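Side-chain contacts in HIAXHD3 (Humicola insolens, PDB 3ZXK), which hydrolyses terminal alpha-L-arabinofuranose side chains, probably those of xylan, as a family 43 glycoside hydrolase: residues R91-R96 with D150-Y155; Y98-V103 with T107-S112; Y30-T35 with S86-R91. All blocks are in the same frame, centred on the assembly; numbering follows the deposited sequence. Where two conformers were deposited one is given.

All three contacts lie in the five-bladed beta-propeller of the family 43 module and involve the sheet of strands 87-91, 96-103, 106-113 and 132-137. Interaction 2 is the central hairpin of that sheet. Interaction 3 joins its first strand to the preceding sheet, and interaction 1 joins its first turn to the following one. The centres of interactions 2 and 3 are 9 Å apart, and Tyr100 N bonds to Thr87 O (2.9 Å) between them. The centre of interaction 1 is 15 Å from each of the others, and Arg91 belongs to both 1 and 3. Bound xylopyranose lies about 10 Å from the side chains of Ser34 and Cys102.

Interaction 1. Residues R91-R96 with D150-Y155; sequences RRSNDR and DDDTMY
Arg91 and Asp152 form a salt bridge between two neighbouring blades of the five-bladed propeller: the first belongs to the hairpin joining strands 87-91 and 96-103, the second to the turn before strand 154-158. The grip is side-on. NE of Arg91 lies 2.9 Å from Asp152 OD1 in a nearly straight bond (169° at the hydrogen) that keeps close to the guanidinium plane but meets OD1 from above the carboxylate plane, the two planes being steeply inclined. NH2 of Arg91 reaches past the side chain to the carbonyl Asp152 O (3.0 Å) in a more bent bond. The other carboxylate oxygen, Asp152 OD2, takes the hydroxyl proton of Ser93 OG at 2.6 Å, on its syn side. A water completes the clasp, accepting from Ser93 N and donating to Asp152 OD1 (2.8 Å).

Sulfur SD of Met154 sits over the centre of one guanidinium face, 3.5 Å from Arg91 NH1. Arg91 can span the gap because CG is anti to the backbone N (chi1 -161°) and the chain stays extended as far as NE. Further bonds fix the rotation of its end: NH2 also serves Pro170 O, and NH1 serves Tyr98 OH. A methionine in place of Arg91 would probably leave the Asp152 carboxylate without its charged mate and Pro170 O without this donor.

The second shell holds both backbones in shape. Residues Arg92 to Asp95 make a type I turn, and Asp95 and Arg96 together face Arg91 as a G1 beta bulge, with Arg91 N bonded to Arg96 O at 2.8 Å. On the Asp152 side, an Asx turn is closed by Thr153 N donating to Asp151 OD1 over 3.1 Å.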
loop_
_atom_site.group_PDB
_atom_site.type_symbol
_atom_site.label_atom_id
_atom_site.label_comp_id
_atom_site.label_asym_id
_atom_site.label_seq_id
_atom_site.Cartn_x
_atom_site.Cartn_y
_atom_site.Cartn_z
ATOM N N ARG A 91 19.882 -9.378 2.595
ATOM C CA ARG A 91 21.194 -9.672 3.154
ATOM C C ARG A 91 21.802 -10.789 2.337
ATOM O O ARG A 91 21.328 -11.923 2.379
ATOM C CB ARG A 91 21.056 -10.093 4.613
ATOM C CG ARG A 91 22.354 -9.962 5.387
ATOM C CD ARG A 91 22.155 -10.332 6.840
ATOM N NE ARG A 91 23.314 -9.886 7.625
ATOM C CZ ARG A 91 23.418 -10.021 8.943
ATOM N NH1 ARG A 91 22.452 -10.631 9.648
ATOM N NH2 ARG A 91 24.487 -9.557 9.571
ATOM N N ARG A 92 22.871 -10.469 1.602
ATOM C CA ARG A 92 23.538 -11.475 0.762
ATOM C C ARG A 92 24.157 -12.621 1.558
ATOM O O ARG A 92 24.089 -13.780 1.132
ATOM C CB ARG A 92 24.607 -10.826 -0.119
ATOM C CG ARG A 92 24.040 -10.188 -1.376
ATOM C CD ARG A 92 23.153 -8.998 -1.106
ATOM N NE ARG A 92 22.942 -8.272 -2.364
ATOM C CZ ARG A 92 22.223 -7.168 -2.471
ATOM N NH1 ARG A 92 21.597 -6.680 -1.402
ATOM N NH2 ARG A 92 22.116 -6.573 -3.651
ATOM N N SER A 93 24.736 -12.312 2.715
ATOM C CA SER A 93 25.528 -13.329 3.435
ATOM C C SER A 93 24.712 -14.548 3.867
ATOM O O SER A 93 25.241 -15.661 3.901
ATOM C CB SER A 93 26.248 -12.722 4.627
ATOM O OG SER A 93 25.306 -12.253 5.564
ATOM N N ASN A 94 23.428 -14.342 4.169
ATOM C CA ASN A 94 22.582 -15.487 4.495
ATOM C C ASN A 94 21.345 -15.604 3.609
ATOM O O ASN A 94 20.407 -16.305 3.972
ATOM C CB ASN A 94 22.195 -15.489 5.989
ATOM C CG ASN A 94 21.380 -14.276 6.363
ATOM O OD1 ASN A 94 21.199 -13.367 5.553
ATOM N ND2 ASN A 94 20.856 -14.275 7.566
ATOM N N ASP A 95 21.364 -14.972 2.424
ATOM C CA ASP A 95 20.239 -15.047 1.476
ATOM C C ASP A 95 18.865 -14.846 2.148
ATOM O O ASP A 95 17.944 -15.659 1.988
ATOM C CB ASP A 95 20.294 -16.405 0.728
ATOM C CG ASP A 95 19.153 -16.588 -0.284
ATOM O OD1 ASP A 95 18.704 -15.616 -0.946
ATOM O OD2 ASP A 95 18.687 -17.730 -0.419
ATOM N N ARG A 96 18.739 -13.753 2.886
ATOM C CA ARG A 96 17.559 -13.479 3.686
ATOM C C ARG A 96 17.122 -12.026 3.544
ATOM O O ARG A 96 17.953 -11.095 3.625
ATOM C CB ARG A 96 17.852 -13.819 5.157
ATOM C CG ARG A 96 16.695 -13.588 6.117
ATOM C CD ARG A 96 16.939 -14.294 7.446
ATOM N NE ARG A 96 17.103 -15.734 7.255
ATOM C CZ ARG A 96 16.119 -16.630 7.235
ATOM N NH1 ARG A 96 14.849 -16.265 7.434
ATOM N NH2 ARG A 96 16.414 -17.908 7.041
ATOM N N ASP A 150 28.929 -2.840 4.274
ATOM C CA ASP A 150 29.806 -3.693 3.451
ATOM C C ASP A 150 30.500 -4.795 4.259
ATOM O O ASP A 150 30.860 -5.836 3.704
ATOM C CB ASP A 150 30.848 -2.844 2.723
ATOM C CG ASP A 150 30.238 -1.919 1.691
ATOM O OD1 ASP A 150 29.229 -2.295 1.044
ATOM O OD2 ASP A 150 30.777 -0.807 1.516
ATOM N N ASP A 151 30.692 -4.534 5.556
ATOM C CA ASP A 151 31.205 -5.540 6.509
ATOM C C ASP A 151 30.161 -6.418 7.206
ATOM O O ASP A 151 30.486 -7.149 8.157
ATOM C CB ASP A 151 32.123 -4.883 7.534
ATOM C CG ASP A 151 31.391 -3.925 8.486
ATOM O OD1 ASP A 151 30.160 -3.722 8.381
ATOM O OD2 ASP A 151 32.100 -3.348 9.350
ATOM N N ASP A 152 28.917 -6.328 6.731
ATOM C CA ASP A 152 27.768 -7.104 7.218
ATOM C C ASP A 152 27.241 -6.658 8.589
ATOM O O ASP A 152 26.461 -7.378 9.212
ATOM C CB ASP A 152 28.040 -8.624 7.161
ATOM C CG ASP A 152 26.790 -9.452 6.780
ATOM O OD1 ASP A 152 25.742 -8.884 6.354
ATOM O OD2 ASP A 152 26.842 -10.691 6.939
ATOM N N THR A 153 27.634 -5.469 9.063
ATOM C CA THR A 153 26.997 -4.924 10.256
ATOM C C THR A 153 25.734 -4.182 9.815
ATOM O O THR A 153 25.743 -3.489 8.822
ATOM C CB THR A 153 27.932 -4.001 11.030
ATOM O OG1 THR A 153 29.084 -4.760 11.440
ATOM C CG2 THR A 153 27.231 -3.406 12.270
ATOM N N MET A 154 24.663 -4.342 10.578
ATOM C CA MET A 154 23.375 -3.756 10.287
ATOM C C MET A 154 23.113 -2.525 11.183
ATOM O O MET A 154 23.370 -2.546 12.418
ATOM C CB MET A 154 22.292 -4.823 10.447
ATOM C CG MET A 154 22.470 -5.995 9.480
ATOM S SD MET A 154 21.324 -7.316 9.887
ATOM C CE MET A 154 19.786 -6.594 9.355
ATOM N N TYR A 155 22.617 -1.449 10.559
ATOM C CA TYR A 155 22.289 -0.185 11.220
ATOM C C TYR A 155 20.888 0.221 10.838
ATOM O O TYR A 155 20.449 -0.070 9.733
ATOM C CB TYR A 155 23.256 0.944 10.758
ATOM C CG TYR A 155 24.700 0.664 11.076
ATOM C CD1 TYR A 155 25.247 0.969 12.322
ATOM C CD2 TYR A 155 25.519 0.051 10.129
ATOM C CE1 TYR A 155 26.567 0.666 12.600
ATOM C CE2 TYR A 155 26.849 -0.243 10.406
ATOM C CZ TYR A 155 27.352 0.081 11.651
ATOM O OH TYR A 155 28.659 -0.200 11.977
HETATM O O HOH W 1 25.347 -9.589 3.647
#

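Interaction 2. Residues Y98-V103 with T107-S112; sequences YWYGCV and TYLWTS
Tyr98 pairs with Thr111 at a non-hydrogen-bonded position of an antiparallel hairpin, and methyl CG2 of Thr111 makes a CH-pi contact over one face of the Tyr98 ring, offset toward its rim. Leu109 CD1 also touches this ring, 3.8 Å from Tyr98 CD2. Trp99 follows in a hydrogen-bonded pair: Trp99 N donates to Trp110 O and Trp110 N to Trp99 O, both at 2.9 Å. The two indoles cross obliquely, with Trp99 CE3 3.9 Å from Trp110 CD1. With its CG anti to the backbone N (chi1 178°), the Trp99 indole lies along the strand, and Gly101 N sits above the rim of one face.

At Tyr100 the partner is Leu109, whose CD1 stands over the ring centre, 3.7 Å from CZ of Tyr100 and only 12° off the ring normal. Gly101 closes the second hydrogen-bonded pair, its N giving to Tyr108 O at 3.0 Å and its O receiving Tyr108 N. Cys102 CB approaches OG1 of Thr107, whose hydroxyl is hydrogen-bonded to Asn139 O, at 3.7 Å, while the Cys102 sulfur is disulfide-bonded to Cys140. Finally, a water joins Val103 O (2.7 Å) to Tyr108 OH, lying at the edge of the Tyr108 ring, close to its plane.

The hairpin forms the middle of a four-stranded propeller blade, flanked by strands 87-91 and 132-137. Tyr98 and Tyr100 press against Leu146 of strand 145-148 in the next blade, whereas on the opposite face Trp99 reaches Ser86 and Tyr108 meets Phe65 edge-to-face.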
loop_
_atom_site.group_PDB
_atom_site.type_symbol
_atom_site.label_atom_id
_atom_site.label_comp_id
_atom_site.label_asym_id
_atom_site.label_seq_id
_atom_site.Cartn_x
_atom_site.Cartn_y
_atom_site.Cartn_z
ATOM N N TYR A 98 15.173 -8.870 5.228
ATOM C CA TYR A 98 14.835 -8.356 6.550
ATOM C C TYR A 98 13.899 -7.148 6.435
ATOM O O TYR A 98 14.281 -6.098 5.885
ATOM C CB TYR A 98 16.067 -7.894 7.327
ATOM C CG TYR A 98 17.036 -8.974 7.761
ATOM C CD1 TYR A 98 17.766 -9.719 6.819
ATOM C CD2 TYR A 98 17.251 -9.239 9.111
ATOM C CE1 TYR A 98 18.661 -10.712 7.212
ATOM C CE2 TYR A 98 18.166 -10.221 9.508
ATOM C CZ TYR A 98 18.854 -10.974 8.555
ATOM O OH TYR A 98 19.770 -11.916 8.959
ATOM N N TRP A 99 12.741 -7.250 7.068
ATOM C CA TRP A 99 11.768 -6.158 7.137
ATOM C C TRP A 99 11.676 -5.705 8.579
ATOM O O TRP A 99 11.405 -6.520 9.459
ATOM C CB TRP A 99 10.378 -6.640 6.640
ATOM C CG TRP A 99 9.332 -5.546 6.754
ATOM C CD1 TRP A 99 9.061 -4.569 5.817
ATOM C CD2 TRP A 99 8.484 -5.239 7.897
ATOM N NE1 TRP A 99 8.105 -3.694 6.279
ATOM C CE2 TRP A 99 7.713 -4.050 7.532
ATOM C CE3 TRP A 99 8.276 -5.817 9.140
ATOM C CZ2 TRP A 99 6.768 -3.492 8.384
ATOM C CZ3 TRP A 99 7.335 -5.230 10.000
ATOM C CH2 TRP A 99 6.594 -4.097 9.627
ATOM N N TYR A 100 11.896 -4.420 8.833
ATOM C CA TYR A 100 11.674 -3.919 10.191
ATOM C C TYR A 100 10.608 -2.834 10.108
ATOM O O TYR A 100 10.658 -1.989 9.195
ATOM C CB TYR A 100 12.926 -3.264 10.772
ATOM C CG TYR A 100 14.113 -4.158 11.023
ATOM C CD1 TYR A 100 14.999 -4.498 9.990
ATOM C CD2 TYR A 100 14.372 -4.653 12.319
ATOM C CE1 TYR A 100 16.106 -5.318 10.239
ATOM C CE2 TYR A 100 15.475 -5.473 12.570
ATOM C CZ TYR A 100 16.332 -5.792 11.526
ATOM O OH TYR A 100 17.427 -6.604 11.748
ATOM N N GLY A 101 9.742 -2.800 11.114
ATOM C CA GLY A 101 8.780 -1.692 11.217
ATOM C C GLY A 101 8.378 -1.469 12.662
ATOM O O GLY A 101 8.088 -2.440 13.371
ATOM N N CYS A 102 8.321 -0.204 13.092
ATOM C CA CYS A 102 7.834 0.130 14.429
ATOM C C CYS A 102 6.329 0.295 14.407
ATOM O O CYS A 102 5.799 1.068 13.609
ATOM C CB CYS A 102 8.478 1.424 14.955
ATOM S SG CYS A 102 7.817 1.821 16.604
ATOM N N VAL A 103 5.639 -0.429 15.278
ATOM C CA VAL A 103 4.188 -0.348 15.377
ATOM C C VAL A 103 3.870 -0.190 16.847
ATOM O O VAL A 103 4.253 -1.032 17.679
ATOM C CB VAL A 103 3.497 -1.629 14.815
ATOM C CG1 VAL A 103 1.980 -1.521 14.964
ATOM C CG2 VAL A 103 3.867 -1.827 13.343
ATOM N N THR A 107 9.451 -2.400 17.744
ATOM C CA THR A 107 9.903 -2.640 16.393
ATOM C C THR A 107 9.905 -4.139 16.115
ATOM O O THR A 107 10.453 -4.922 16.896
ATOM C CB THR A 107 11.304 -2.035 16.192
ATOM O OG1 THR A 107 11.228 -0.633 16.442
ATOM C CG2 THR A 107 11.779 -2.246 14.745
ATOM N N TYR A 108 9.287 -4.527 15.002
ATOM C CA TYR A 108 9.080 -5.939 14.658
ATOM C C TYR A 108 9.946 -6.279 13.464
ATOM O O TYR A 108 10.024 -5.469 12.522
ATOM C CB TYR A 108 7.607 -6.179 14.293
ATOM C CG TYR A 108 6.698 -5.975 15.470
ATOM C CD1 TYR A 108 6.227 -4.696 15.821
ATOM C CD2 TYR A 108 6.307 -7.060 16.251
ATOM C CE1 TYR A 108 5.411 -4.507 16.928
ATOM C CE2 TYR A 108 5.463 -6.887 17.350
ATOM C CZ TYR A 108 5.028 -5.614 17.684
ATOM O OH TYR A 108 4.212 -5.448 18.783
ATOM N N LEU A 109 10.630 -7.428 13.526
ATOM C CA LEU A 109 11.413 -7.934 12.417
ATOM C C LEU A 109 10.740 -9.157 11.832
ATOM O O LEU A 109 10.466 -10.116 12.550
ATOM C CB LEU A 109 12.817 -8.338 12.881
ATOM C CG LEU A 109 13.627 -9.127 11.870
ATOM C CD1 LEU A 109 13.845 -8.328 10.584
ATOM C CD2 LEU A 109 14.949 -9.529 12.519
ATOM N N TRP A 110 10.466 -9.098 10.530
ATOM C CA TRP A 110 9.981 -10.245 9.778
ATOM C C TRP A 110 10.990 -10.572 8.714
ATOM O O TRP A 110 11.546 -9.649 8.081
ATOM C CB TRP A 110 8.652 -9.914 9.117
ATOM C CG TRP A 110 7.457 -9.977 10.031
ATOM C CD1 TRP A 110 7.062 -9.051 11.013
ATOM C CD2 TRP A 110 6.462 -11.047 10.062
ATOM N NE1 TRP A 110 5.905 -9.464 11.620
ATOM C CE2 TRP A 110 5.492 -10.680 11.084
ATOM C CE3 TRP A 110 6.292 -12.241 9.362
ATOM C CZ2 TRP A 110 4.390 -11.490 11.376
ATOM C CZ3 TRP A 110 5.191 -13.053 9.661
ATOM C CH2 TRP A 110 4.251 -12.679 10.637
ATOM N N THR A 111 11.310 -11.862 8.543
ATOM C CA THR A 111 12.310 -12.233 7.532
ATOM C C THR A 111 11.800 -13.337 6.624
ATOM O O THR A 111 10.917 -14.093 6.991
ATOM C CB THR A 111 13.656 -12.694 8.138
ATOM O OG1 THR A 111 13.435 -13.871 8.907
ATOM C CG2 THR A 111 14.282 -11.601 9.038
ATOM N N SER A 112 12.388 -13.429 5.439
ATOM C CA SER A 112 12.120 -14.525 4.514
ATOM C C SER A 112 13.405 -14.941 3.823
ATOM O O SER A 112 14.215 -14.090 3.476
ATOM C CB SER A 112 11.116 -14.081 3.431
ATOM O OG SER A 112 10.969 -15.101 2.425
HETATM O O HOH W 2 3.342 -3.050 19.273
#

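Interaction 3. Residues Y30-T35 with S86-R91; sequences YYSSST and STLRYR
Ser34 OG approaches Ser86 N through a water, which donates to the hydroxyl at 2.7 Å and accepts from the amide at 2.8 Å. Direct approach is longer, 4.1 Å from Ser34 OG to Ser86 N, too long for a direct hydrogen bond; the water bridges the interval. The same hydroxyl has a second partner in Trp84 O, and Ser86 OG also bonds to that carbonyl, which thus joins the two serines by a second route. In the conformer described, Ser34 OG is anti to its own carbonyl carbon (chi1 -57°); a second conformer exists, so this hydroxyl's bonds apply to the one given. Trp84 is a residue of the glycan pocket, and the side chain of Ser34 lies about 10 Å from the bound arabinofuranose, consistent with a place for the bridge in the second shell of the sugar site.

The two segments belong to successive blades of the five-bladed beta-propeller: strand 28-32 is the second strand of one sheet, and strand 87-91 is an outermost strand of the next. The touching parts, residues 32-34 and 86-88, run in nearly opposing directions, 163° apart, yet no direct hydrogen bond crosses between them. Their CA atoms are too widely spaced for a shared sheet, 6.5 Å between Ser32 and Leu88, and side chains fill the interval. There CB of Ser32 touches two carbons of Leu88, with CD2 and CB each 3.8 Å away.

Leu88 turns CG anti to the backbone N (chi1 179°), and a chi2 of 71° sets the branch that carries CD2 against the serine. Trp99, from strand 96-103, touches Ser32 and Leu88. Nearby, Glu21 of the first blade takes Arg89 NH2 in a salt bridge through OE2 and Thr87 OG1 through OE1.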
loop_
_atom_site.group_PDB
_atom_site.type_symbol
_atom_site.label_atom_id
_atom_site.label_comp_id
_atom_site.label_asym_id
_atom_site.label_seq_id
_atom_site.Cartn_x
_atom_site.Cartn_y
_atom_site.Cartn_z
ATOM N N TYR A 30 13.457 -4.036 -6.038
ATOM C CA TYR A 30 12.392 -4.333 -5.072
ATOM C C TYR A 30 11.937 -3.060 -4.384
ATOM O O TYR A 30 12.738 -2.165 -4.164
ATOM C CB TYR A 30 12.858 -5.364 -4.038
ATOM C CG TYR A 30 13.044 -6.736 -4.634
ATOM C CD1 TYR A 30 11.941 -7.539 -4.943
ATOM C CD2 TYR A 30 14.317 -7.212 -4.929
ATOM C CE1 TYR A 30 12.114 -8.786 -5.510
ATOM C CE2 TYR A 30 14.504 -8.462 -5.495
ATOM C CZ TYR A 30 13.406 -9.238 -5.757
ATOM O OH TYR A 30 13.550 -10.463 -6.333
ATOM N N TYR A 31 10.656 -2.995 -4.055
ATOM C CA TYR A 31 10.001 -1.775 -3.524
ATOM C C TYR A 31 9.108 -2.271 -2.415
ATOM O O TYR A 31 8.299 -3.186 -2.627
ATOM C CB TYR A 31 9.152 -1.226 -4.668
ATOM C CG TYR A 31 8.295 0.009 -4.487
ATOM C CD1 TYR A 31 7.332 0.109 -3.475
ATOM C CD2 TYR A 31 8.384 1.040 -5.417
ATOM C CE1 TYR A 31 6.494 1.220 -3.383
ATOM C CE2 TYR A 31 7.562 2.150 -5.315
ATOM C CZ TYR A 31 6.626 2.236 -4.322
ATOM O OH TYR A 31 5.859 3.380 -4.319
ATOM N N SER A 32 9.272 -1.695 -1.234
ATOM C CA SER A 32 8.480 -2.028 -0.056
ATOM C C SER A 32 7.638 -0.826 0.368
ATOM O O SER A 32 8.156 0.284 0.411
ATOM C CB SER A 32 9.427 -2.465 1.063
ATOM O OG SER A 32 8.747 -2.688 2.286
ATOM N N SER A 33 6.365 -1.042 0.702
ATOM C CA SER A 33 5.437 0.049 1.049
ATOM C C SER A 33 4.681 -0.172 2.365
ATOM O O SER A 33 4.752 -1.272 2.962
ATOM C CB SER A 33 4.468 0.381 -0.103
ATOM O OG SER A 33 3.556 -0.680 -0.323
ATOM N N SER A 34 3.957 0.870 2.804
ATOM C CA SER A 34 3.241 0.835 4.080
ATOM C C SER A 34 1.745 0.668 3.920
ATOM O O SER A 34 1.126 1.182 2.966
ATOM C CB SER A 34 3.502 2.130 4.821
ATOM O OG SER A 34 4.885 2.294 4.976
ATOM N N THR A 35 1.159 -0.067 4.866
ATOM C CA THR A 35 -0.229 -0.502 4.730
ATOM C C THR A 35 -1.112 -0.303 5.959
ATOM O O THR A 35 -2.235 -0.748 5.952
ATOM C CB THR A 35 -0.284 -1.998 4.377
ATOM O OG1 THR A 35 0.773 -2.674 5.074
ATOM C CG2 THR A 35 -0.087 -2.213 2.844
ATOM N N SER A 86 8.397 2.002 7.072
ATOM C CA SER A 86 9.210 0.875 7.537
ATOM C C SER A 86 10.372 0.618 6.588
ATOM O O SER A 86 10.743 1.507 5.813
ATOM C CB SER A 86 8.290 -0.330 7.725
ATOM O OG SER A 86 7.206 0.039 8.571
ATOM N N THR A 87 11.019 -0.535 6.672
ATOM C CA THR A 87 12.236 -0.700 5.883
ATOM C C THR A 87 12.473 -2.172 5.552
ATOM O O THR A 87 12.091 -3.045 6.316
ATOM C CB THR A 87 13.455 -0.064 6.611
ATOM O OG1 THR A 87 14.581 -0.095 5.742
ATOM C CG2 THR A 87 13.796 -0.797 7.898
ATOM N N LEU A 88 13.125 -2.402 4.412
ATOM C CA LEU A 88 13.407 -3.744 3.895
ATOM C C LEU A 88 14.746 -3.720 3.183
ATOM O O LEU A 88 15.019 -2.787 2.417
ATOM C CB LEU A 88 12.370 -4.148 2.859
ATOM C CG LEU A 88 12.515 -5.516 2.187
ATOM C CD1 LEU A 88 12.193 -6.584 3.225
ATOM C CD2 LEU A 88 11.539 -5.660 1.030
ATOM N N ARG A 89 15.564 -4.751 3.405
ATOM C CA ARG A 89 16.809 -4.954 2.627
ATOM C C ARG A 89 17.072 -6.433 2.474
ATOM O O ARG A 89 16.583 -7.239 3.248
ATOM C CB ARG A 89 18.056 -4.280 3.256
ATOM C CG ARG A 89 18.029 -2.743 3.342
ATOM C CD ARG A 89 18.265 -2.095 1.979
ATOM N NE ARG A 89 17.952 -0.670 1.938
ATOM C CZ ARG A 89 18.834 0.328 2.083
ATOM N NH1 ARG A 89 20.144 0.113 2.301
ATOM N NH2 ARG A 89 18.393 1.572 2.020
ATOM N N TYR A 90 17.854 -6.784 1.464
ATOM C CA TYR A 90 18.252 -8.171 1.263
ATOM C C TYR A 90 19.696 -8.381 1.738
ATOM O O TYR A 90 20.612 -7.648 1.325
ATOM C CB TYR A 90 18.178 -8.479 -0.224
ATOM C CG TYR A 90 18.688 -9.839 -0.599
ATOM C CD1 TYR A 90 18.015 -11.005 -0.203
ATOM C CD2 TYR A 90 19.828 -9.961 -1.382
ATOM C CE1 TYR A 90 18.486 -12.267 -0.578
ATOM C CE2 TYR A 90 20.322 -11.195 -1.743
ATOM C CZ TYR A 90 19.642 -12.350 -1.355
ATOM O OH TYR A 90 20.148 -13.580 -1.754
ATOM N N ARG A 91 19.882 -9.378 2.595
ATOM C CA ARG A 91 21.194 -9.672 3.154
ATOM C C ARG A 91 21.802 -10.789 2.337
ATOM O O ARG A 91 21.328 -11.923 2.379
ATOM C CB ARG A 91 21.056 -10.093 4.613
ATOM C CG ARG A 91 22.354 -9.962 5.387
ATOM C CD ARG A 91 22.155 -10.332 6.840
ATOM N NE ARG A 91 23.314 -9.886 7.625
ATOM C CZ ARG A 91 23.418 -10.021 8.943
ATOM N NH1 ARG A 91 22.452 -10.631 9.648
ATOM N NH2 ARG A 91 24.487 -9.557 9.571
HETATM O O HOH W 3 7.437 1.573 4.492
#